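Local coordinates for protein laccase (Botrytis aclada, PDB 3SQR) that oxidises phenolic substrates such as hydroquinones with copper ions while reducing dioxygen to water, and probably serves in lignin breakdown and detoxification of lignin-derived products, at residues Ile280-Thr284 with Ile314-Ala319; Tyr434-Glu440 with Ala537-Ser543. All coordinates share one frame; numbering follows the deposited sequence.

Contact 1 of 2, residues Ile280-Thr284 with Ile314-Ala319; sequences IDNHT and IVEANA
His283 lies against Val315, Glu316 and Ala319 where the type II beta turn Ile280-His283, linking strands 276-280 and 285-290, meets the end of strand 310-316. Strand 276-280 belongs to one sheet of the second cupredoxin-like domain, 285-290 and 310-316 to the other, and the turn carries the chain between them. At its base, His283 CB touches Val315 CG1 at 3.9 Å, the two side chains crossing at about a right angle. The torsion at CA (chi1 -69°) swings CG away from the carbonyl carbon to lie beside the backbone N, and the ring then extends along the 314-319 segment. His283 CD2 comes to 3.6 Å from Glu316 O, which sits at the ring edge near its plane. On the other side of the ring His283 ND1 turns back into its own turn and donates to Asp281 O, 2.8 Å away and almost straight at 173°, with the acceptor in the ring plane. This bond fixes the rotation of the imidazole. CE1 and NE2 both meet Ala319 CB, His283 CE1 at 3.5 Å. NE2 is hydrogen-bonded to Tyr349 OH, which also bonds Ala319 N, and Tyr324 meets the ring edge-to-face; both ring nitrogens of this buried histidine are thus engaged. Beside it, the CD1 tip of Ile280 reaches toward Val315 CG2. The Asp281 carboxylate forms a salt bridge with Arg327, at the end of strand 323-327. No direct hydrogen bond joins the two segments; beyond His283, two waters bridge the backbones of Thr284 and Glu316. One accepts from Thr284 N and donates to Glu316 O, while the other donates to Thr284 O at 2.7 Å and accepts from Glu316 N at 2.9 Å.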
ATOM      1  N   ILE A 280       8.141   2.394 -19.693  1.00 25.90           N
ATOM      2  CA  ILE A 280       7.543   3.161 -20.790  1.00 26.62           C
ATOM      3  C   ILE A 280       8.557   2.992 -21.919  1.00 26.97           C
ATOM      4  O   ILE A 280       9.700   3.394 -21.771  1.00 26.92           O
ATOM      5  CB  ILE A 280       7.364   4.632 -20.457  1.00 26.36           C
ATOM      6  CG1 ILE A 280       6.481   4.792 -19.206  1.00 26.66           C
ATOM      7  CG2 ILE A 280       6.786   5.415 -21.661  1.00 27.98           C
ATOM      8  CD1 ILE A 280       6.372   6.261 -18.741  1.00 27.66           C
ATOM      9  N   ASP A 281       8.162   2.342 -22.979  1.00 27.42           N
ATOM     10  CA  ASP A 281       9.095   2.073 -24.065  1.00 28.95           C
ATOM     11  C   ASP A 281       9.804   3.342 -24.498  1.00 28.93           C
ATOM     12  O   ASP A 281       9.205   4.403 -24.673  1.00 28.46           O
ATOM     13  CB  ASP A 281       8.367   1.513 -25.278  1.00 28.41           C
ATOM     14  CG  ASP A 281       7.794   0.158 -25.056  1.00 31.30           C
ATOM     15  OD1 ASP A 281       7.976  -0.465 -23.970  1.00 30.46           O
ATOM     16  OD2 ASP A 281       7.127  -0.308 -26.006  1.00 33.57           O
ATOM     17  N   ASN A 282      11.109   3.191 -24.680  1.00 31.79           N
ATOM     18  CA  ASN A 282      11.995   4.224 -25.170  1.00 33.80           C
ATOM     19  C   ASN A 282      12.082   5.443 -24.265  1.00 33.49           C
ATOM     20  O   ASN A 282      12.561   6.475 -24.675  1.00 33.36           O
ATOM     21  CB  ASN A 282      11.610   4.624 -26.585  1.00 34.73           C
ATOM     22  CG  ASN A 282      12.756   5.259 -27.331  1.00 39.45           C
ATOM     23  OD1 ASN A 282      12.572   6.312 -27.914  1.00 45.61           O
ATOM     24  ND2 ASN A 282      13.958   4.629 -27.290  1.00 40.97           N
ATOM     25  N   HIS A 283      11.657   5.286 -22.997  1.00 31.88           N
ATOM     26  CA  HIS A 283      11.797   6.355 -22.020  1.00 30.62           C
ATOM     27  C   HIS A 283      12.525   5.823 -20.784  1.00 29.56           C
ATOM     28  O   HIS A 283      12.549   4.634 -20.504  1.00 30.34           O
ATOM     29  CB  HIS A 283      10.415   6.949 -21.671  1.00 29.54           C
ATOM     30  CG  HIS A 283       9.768   7.727 -22.781  1.00 27.26           C
ATOM     31  ND1 HIS A 283       9.223   7.137 -23.906  1.00 27.33           N
ATOM     32  CD2 HIS A 283       9.572   9.056 -22.924  1.00 27.71           C
ATOM     33  CE1 HIS A 283       8.713   8.083 -24.677  1.00 28.65           C
ATOM     34  NE2 HIS A 283       8.901   9.252 -24.098  1.00 28.22           N
ATOM     35  N   THR A 284      13.223   6.742 -20.152  1.00 30.06           N
ATOM     36  CA  THR A 284      13.980   6.493 -18.964  1.00 29.67           C
ATOM     37  C   THR A 284      13.166   7.052 -17.793  1.00 27.06           C
ATOM     38  O   THR A 284      12.541   8.121 -17.839  1.00 28.39           O
ATOM     39  CB  THR A 284      15.336   7.199 -19.026  1.00 29.89           C
ATOM     40  OG1 THR A 284      16.081   6.626 -20.131  1.00 34.39           O
ATOM     41  CG2 THR A 284      16.118   6.948 -17.773  1.00 34.09           C
ATOM     42  N   ILE A 314      10.372  10.733 -12.569  1.00 24.18           N
ATOM     43  CA  ILE A 314      10.298  11.860 -13.445  1.00 24.32           C
ATOM     44  C   ILE A 314      10.658  11.292 -14.813  1.00 24.39           C
ATOM     45  O   ILE A 314      11.628  10.539 -14.932  1.00 25.20           O
ATOM     46  CB  ILE A 314      11.314  12.935 -13.111  1.00 25.29           C
ATOM     47  CG1 ILE A 314      11.034  13.547 -11.749  1.00 22.79           C
ATOM     48  CG2 ILE A 314      11.234  14.104 -14.170  1.00 24.67           C
ATOM     49  CD1 ILE A 314       9.661  14.030 -11.520  1.00 26.40           C
ATOM     50  N   VAL A 315       9.812  11.614 -15.782  1.00 24.70           N
ATOM     51  CA  VAL A 315      10.033  11.113 -17.150  1.00 25.56           C
ATOM     52  C   VAL A 315      10.094  12.378 -18.016  1.00 25.86           C
ATOM     53  O   VAL A 315       9.150  13.190 -18.026  1.00 26.59           O
ATOM     54  CB  VAL A 315       8.970  10.205 -17.657  1.00 26.62           C
ATOM     55  CG1 VAL A 315       9.434   9.668 -19.048  1.00 25.74           C
ATOM     56  CG2 VAL A 315       8.781   9.024 -16.735  1.00 26.85           C
ATOM     57  N   GLU A 316      11.198  12.501 -18.745  1.00 28.94           N
ATOM     58  CA  GLU A 316      11.345  13.570 -19.735  1.00 29.16           C
ATOM     59  C   GLU A 316      10.903  13.042 -21.091  1.00 28.14           C
ATOM     60  O   GLU A 316      11.297  11.931 -21.501  1.00 28.43           O
ATOM     61  CB  GLU A 316      12.782  14.111 -19.746  1.00 31.16           C
ATOM     62  CG  GLU A 316      12.953  15.193 -20.755  1.00 33.72           C
ATOM     63  CD  GLU A 316      14.309  15.835 -20.627  1.00 41.60           C
ATOM     64  OE1 GLU A 316      15.272  15.085 -20.376  1.00 41.62           O
ATOM     65  OE2 GLU A 316      14.382  17.086 -20.763  1.00 47.49           O
ATOM     66  N   ALA A 317       9.997  13.811 -21.686  1.00 28.67           N
ATOM     67  CA  ALA A 317       9.340  13.492 -22.922  1.00 29.08           C
ATOM     68  C   ALA A 317      10.350  13.930 -24.036  1.00 31.04           C
ATOM     69  O   ALA A 317      10.085  14.864 -24.764  1.00 33.81           O
ATOM     70  CB  ALA A 317       8.050  14.255 -23.041  1.00 27.98           C
ATOM     71  N   ASN A 318      11.439  13.202 -24.116  1.00 33.45           N
ATOM     72  CA  ASN A 318      12.538  13.511 -25.052  1.00 36.33           C
ATOM     73  C   ASN A 318      12.655  12.471 -26.179  1.00 37.38           C
ATOM     74  O   ASN A 318      13.736  12.315 -26.764  1.00 40.09           O
ATOM     75  CB  ASN A 318      13.886  13.592 -24.298  1.00 37.38           C
ATOM     76  CG  ASN A 318      14.252  12.318 -23.537  1.00 39.79           C
ATOM     77  OD1 ASN A 318      13.518  11.312 -23.509  1.00 46.79           O
ATOM     78  ND2 ASN A 318      15.418  12.357 -22.898  1.00 45.04           N
ATOM     79  N   ALA A 319      11.606  11.701 -26.422  1.00 36.21           N
ATOM     80  CA  ALA A 319      11.613  10.729 -27.518  1.00 36.34           C
ATOM     81  C   ALA A 319      11.034  11.342 -28.790  1.00 35.90           C
ATOM     82  O   ALA A 319      10.388  12.422 -28.801  1.00 35.08           O
ATOM     83  CB  ALA A 319      10.849   9.414 -27.146  1.00 35.34           C
TER
HETATM   84  O   HOH W   1      13.382  10.580 -18.706  1.00 33.64           O
HETATM   85  O   HOH W   2      12.821   9.532 -21.402  1.00 33.70           O

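Contact 2 of 2, residues Tyr434-Glu440 with Ala537-Ser543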
ATOM      1  N   TYR A 434      -3.408 -12.821  18.093  1.00 26.89           N
ATOM      2  CA  TYR A 434      -3.201 -11.438  17.759  1.00 25.49           C
ATOM      3  C   TYR A 434      -1.751 -11.229  17.333  1.00 27.02           C
ATOM      4  O   TYR A 434      -1.407 -10.119  16.868  1.00 26.75           O
ATOM      5  CB  TYR A 434      -3.611 -10.534  18.956  1.00 25.23           C
ATOM      6  CG  TYR A 434      -5.048 -10.122  18.931  1.00 23.29           C
ATOM      7  CD1 TYR A 434      -6.052 -11.041  18.664  1.00 26.91           C
ATOM      8  CD2 TYR A 434      -5.445  -8.789  19.143  1.00 24.98           C
ATOM      9  CE1 TYR A 434      -7.307 -10.686  18.634  1.00 24.10           C
ATOM     10  CE2 TYR A 434      -6.725  -8.428  19.073  1.00 23.99           C
ATOM     11  CZ  TYR A 434      -7.687  -9.402  18.846  1.00 28.74           C
ATOM     12  OH  TYR A 434      -9.058  -9.110  18.792  1.00 28.55           O
ATOM     13  N   ASN A 435      -0.872 -12.243  17.495  1.00 25.39           N
ATOM     14  CA  ASN A 435       0.524 -12.155  17.101  1.00 25.90           C
ATOM     15  C   ASN A 435       1.240 -10.876  17.572  1.00 25.98           C
ATOM     16  O   ASN A 435       2.037 -10.235  16.836  1.00 24.90           O
ATOM     17  CB  ASN A 435       0.640 -12.357  15.600  1.00 26.37           C
ATOM     18  CG  ASN A 435       0.322 -13.751  15.193  1.00 29.07           C
ATOM     19  OD1 ASN A 435       0.022 -14.600  16.045  1.00 28.45           O
ATOM     20  ND2 ASN A 435       0.403 -14.026  13.901  1.00 24.26           N
ATOM     21  N   VAL A 436       1.054 -10.543  18.853  1.00 25.05           N
ATOM     22  CA  VAL A 436       1.614  -9.307  19.399  1.00 25.54           C
ATOM     23  C   VAL A 436       3.076  -9.488  19.726  1.00 26.61           C
ATOM     24  O   VAL A 436       3.468 -10.416  20.425  1.00 28.60           O
ATOM     25  CB  VAL A 436       0.847  -8.746  20.636  1.00 24.79           C
ATOM     26  CG1 VAL A 436       1.629  -7.603  21.272  1.00 26.13           C
ATOM     27  CG2 VAL A 436      -0.522  -8.311  20.235  1.00 24.51           C
ATOM     28  N   VAL A 437       3.900  -8.588  19.243  1.00 26.04           N
ATOM     29  CA  VAL A 437       5.234  -8.441  19.769  1.00 27.45           C
ATOM     30  C   VAL A 437       5.231  -7.130  20.543  1.00 28.75           C
ATOM     31  O   VAL A 437       4.944  -6.051  19.988  1.00 26.88           O
ATOM     32  CB  VAL A 437       6.270  -8.340  18.679  1.00 27.39           C
ATOM     33  CG1 VAL A 437       7.626  -7.956  19.237  1.00 30.06           C
ATOM     34  CG2 VAL A 437       6.333  -9.623  17.844  1.00 30.57           C
ATOM     35  N   ALA A 438       5.605  -7.203  21.813  1.00 27.36           N
ATOM     36  CA  ALA A 438       5.687  -6.003  22.643  1.00 27.31           C
ATOM     37  C   ALA A 438       7.032  -5.340  22.441  1.00 28.44           C
ATOM     38  O   ALA A 438       8.064  -6.003  22.458  1.00 31.18           O
ATOM     39  CB  ALA A 438       5.472  -6.347  24.189  1.00 28.30           C
ATOM     40  N   LEU A 439       7.029  -4.047  22.212  1.00 28.10           N
ATOM     41  CA  LEU A 439       8.251  -3.288  22.078  1.00 28.94           C
ATOM     42  C   LEU A 439       8.266  -2.264  23.205  1.00 31.90           C
ATOM     43  O   LEU A 439       7.292  -1.547  23.445  1.00 30.51           O
ATOM     44  CB  LEU A 439       8.341  -2.559  20.740  1.00 27.71           C
ATOM     45  CG  LEU A 439       8.258  -3.409  19.471  1.00 29.28           C
ATOM     46  CD1 LEU A 439       8.268  -2.476  18.245  1.00 25.49           C
ATOM     47  CD2 LEU A 439       9.362  -4.390  19.379  1.00 29.51           C
ATOM     48  N   GLU A 440       9.395  -2.176  23.882  1.00 35.59           N
ATOM     49  CA  GLU A 440       9.533  -1.204  24.989  1.00 39.52           C
ATOM     50  C   GLU A 440      10.972  -0.784  24.939  1.00 41.75           C
ATOM     51  O   GLU A 440      11.833  -1.607  24.627  1.00 43.95           O
ATOM     52  CB  GLU A 440       9.242  -1.846  26.358  1.00 40.43           C
ATOM     53  CG  GLU A 440       7.818  -2.214  26.640  1.00 42.75           C
ATOM     54  CD  GLU A 440       6.881  -1.022  26.835  1.00 42.37           C
ATOM     55  OE1 GLU A 440       7.304   0.169  26.894  1.00 48.20           O
ATOM     56  OE2 GLU A 440       5.683  -1.314  26.906  1.00 43.53           O
ATOM     57  N   ALA A 537       0.656 -12.023   9.166  1.00 23.71           N
ATOM     58  CA  ALA A 537       0.609 -10.764   9.828  1.00 23.05           C
ATOM     59  C   ALA A 537       0.982 -10.924  11.280  1.00 24.26           C
ATOM     60  O   ALA A 537       0.743 -11.964  11.868  1.00 24.78           O
ATOM     61  CB  ALA A 537      -0.825 -10.173   9.702  1.00 22.61           C
ATOM     62  N   MET A 538       1.500  -9.843  11.861  1.00 23.96           N
ATOM     63  CA  MET A 538       1.665  -9.733  13.264  1.00 24.34           C
ATOM     64  C   MET A 538       1.489  -8.253  13.631  1.00 24.44           C
ATOM     65  O   MET A 538       1.087  -7.452  12.794  1.00 23.05           O
ATOM     66  CB  MET A 538       2.992 -10.304  13.701  1.00 26.38           C
ATOM     67  CG  MET A 538       4.156  -9.773  12.909  1.00 30.84           C
ATOM     68  SD  MET A 538       4.539  -8.164  13.351  1.00 36.43           S
ATOM     69  CE  MET A 538       5.146  -8.442  15.064  1.00 36.34           C
ATOM     70  N   GLN A 539       1.664  -7.914  14.880  1.00 23.59           N
ATOM     71  CA  GLN A 539       1.551  -6.531  15.261  1.00 23.26           C
ATOM     72  C   GLN A 539       2.456  -6.222  16.419  1.00 25.48           C
ATOM     73  O   GLN A 539       2.731  -7.069  17.241  1.00 24.73           O
ATOM     74  CB  GLN A 539       0.094  -6.151  15.561  1.00 22.80           C
ATOM     75  CG  GLN A 539      -0.495  -6.812  16.802  1.00 23.56           C
ATOM     76  CD  GLN A 539      -1.979  -6.561  16.931  1.00 22.40           C
ATOM     77  OE1 GLN A 539      -2.426  -5.444  17.167  1.00 25.17           O
ATOM     78  NE2 GLN A 539      -2.750  -7.627  16.791  1.00 21.90           N
ATOM     79  N   PHE A 540       2.948  -4.979  16.424  1.00 23.94           N
ATOM     80  CA  PHE A 540       3.797  -4.485  17.475  1.00 23.98           C
ATOM     81  C   PHE A 540       2.966  -3.643  18.403  1.00 25.93           C
ATOM     82  O   PHE A 540       2.299  -2.715  17.973  1.00 24.87           O
ATOM     83  CB  PHE A 540       4.943  -3.655  16.902  1.00 25.15           C
ATOM     84  CG  PHE A 540       5.815  -4.425  15.985  1.00 24.91           C
ATOM     85  CD1 PHE A 540       6.822  -5.237  16.473  1.00 24.02           C
ATOM     86  CD2 PHE A 540       5.623  -4.367  14.599  1.00 29.96           C
ATOM     87  CE1 PHE A 540       7.608  -5.956  15.666  1.00 26.00           C
ATOM     88  CE2 PHE A 540       6.459  -5.103  13.715  1.00 26.40           C
ATOM     89  CZ  PHE A 540       7.436  -5.893  14.234  1.00 28.35           C
ATOM     90  N   VAL A 541       2.976  -3.997  19.697  1.00 24.73           N
ATOM     91  CA  VAL A 541       2.357  -3.147  20.685  1.00 24.64           C
ATOM     92  C   VAL A 541       3.554  -2.462  21.252  1.00 24.00           C
ATOM     93  O   VAL A 541       4.413  -3.058  21.960  1.00 24.76           O
ATOM     94  CB  VAL A 541       1.496  -3.894  21.700  1.00 24.73           C
ATOM     95  CG1 VAL A 541       1.142  -2.934  22.903  1.00 27.07           C
ATOM     96  CG2 VAL A 541       0.205  -4.499  21.000  1.00 25.00           C
ATOM     97  N   GLU A 542       3.702  -1.229  20.805  1.00 23.49           N
ATOM     98  CA  GLU A 542       4.824  -0.395  21.059  1.00 24.03           C
ATOM     99  C   GLU A 542       4.573   0.612  22.187  1.00 25.41           C
ATOM    100  O   GLU A 542       3.701   1.477  22.100  1.00 24.57           O
ATOM    101  CB  GLU A 542       5.166   0.414  19.759  1.00 23.88           C
ATOM    102  CG  GLU A 542       6.359   1.333  19.898  1.00 23.46           C
ATOM    103  CD  GLU A 542       6.682   2.015  18.605  1.00 25.37           C
ATOM    104  OE1 GLU A 542       6.151   1.543  17.588  1.00 25.37           O
ATOM    105  OE2 GLU A 542       7.300   3.062  18.640  1.00 24.87           O
ATOM    106  N   SER A 543       5.391   0.520  23.225  1.00 26.52           N
ATOM    107  CA  SER A 543       5.346   1.532  24.296  1.00 27.52           C
ATOM    108  C   SER A 543       3.929   1.744  24.780  1.00 27.91           C
ATOM    109  O   SER A 543       3.416   2.868  24.878  1.00 27.66           O
ATOM    110  CB  SER A 543       5.986   2.821  23.811  1.00 27.23           C
ATOM    111  OG  SER A 543       7.296   2.533  23.411  1.00 25.75           O
TER
HETATM  112  O   HOH W   3       4.283  -2.160  24.716  1.00 26.65           O
HETATM  113  O   HOH W   4       9.041   2.216  25.166  1.00 43.14           O
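Strands 436-439 and 537-542 run parallel at one margin of a five-stranded sheet in the third cupredoxin-like domain, with 436-439 outermost. Backbone bonds alternate: Gln539 N to Asn435 O, Val437 N to Gln539 O, Val541 N to Val437 O, Leu439 N to Val541 O and Ser543 N to Leu439 O. Side-chain amides extend the pairing. Asn435 ND2 donates to Ala537 O (2.9 Å), nearly along the C=O axis, while its OD1 is held by Ser409. Gln539 NE2 meets a lone pair of Tyr434 O at 2.8 Å, its amide almost parallel to the Tyr434 ring; Gln539 OE1 accepts a hydrogen bond from Thr419 OG1. On the face of Val437, Leu439 and Phe540, Met538 folds back through bent chi2 and chi3, placing Met538 CE on one face of the Phe540 ring, 3.5 Å above its plane and displaced toward the rim, and tightly against Val437 CG2 (3.2 Å). Leu439 CD1 packs on Phe540 CD1 at 3.6 Å. On the other face, Val436 CG1 presses on Val541 CG2 (3.4 Å), and helix 419-424 covers Val541. Ala537 neighbours His525, a copper ligand on adjacent strand 520-526. A parallel edge pair in an otherwise antiparallel sheet fits the Greek-key beta-sandwich of the cupredoxin fold.

In the fold
The two contacts lie on opposite sides of the chain's centre, in different cupredoxin-like domains, their nearest atoms about 31 Å apart. Both are largely buried, yet each has an exposed fringe: Asn282 and Thr284 in contact 1, Ala438 and Glu440 in contact 2. Contact 1 sets a turn against a strand end, away from the copper sites, and relies on one imidazole, apolar touches and bridging waters. Contact 2 instead pairs two strands within one sheet, with regular direct backbone bonds and apolar packing on both faces; water has a part near Glu440. Its Ala537 side chain lies about 8 Å from a bound copper ion, whereas contact 1, farther from the chain's centre, joins the two sheets of its domain.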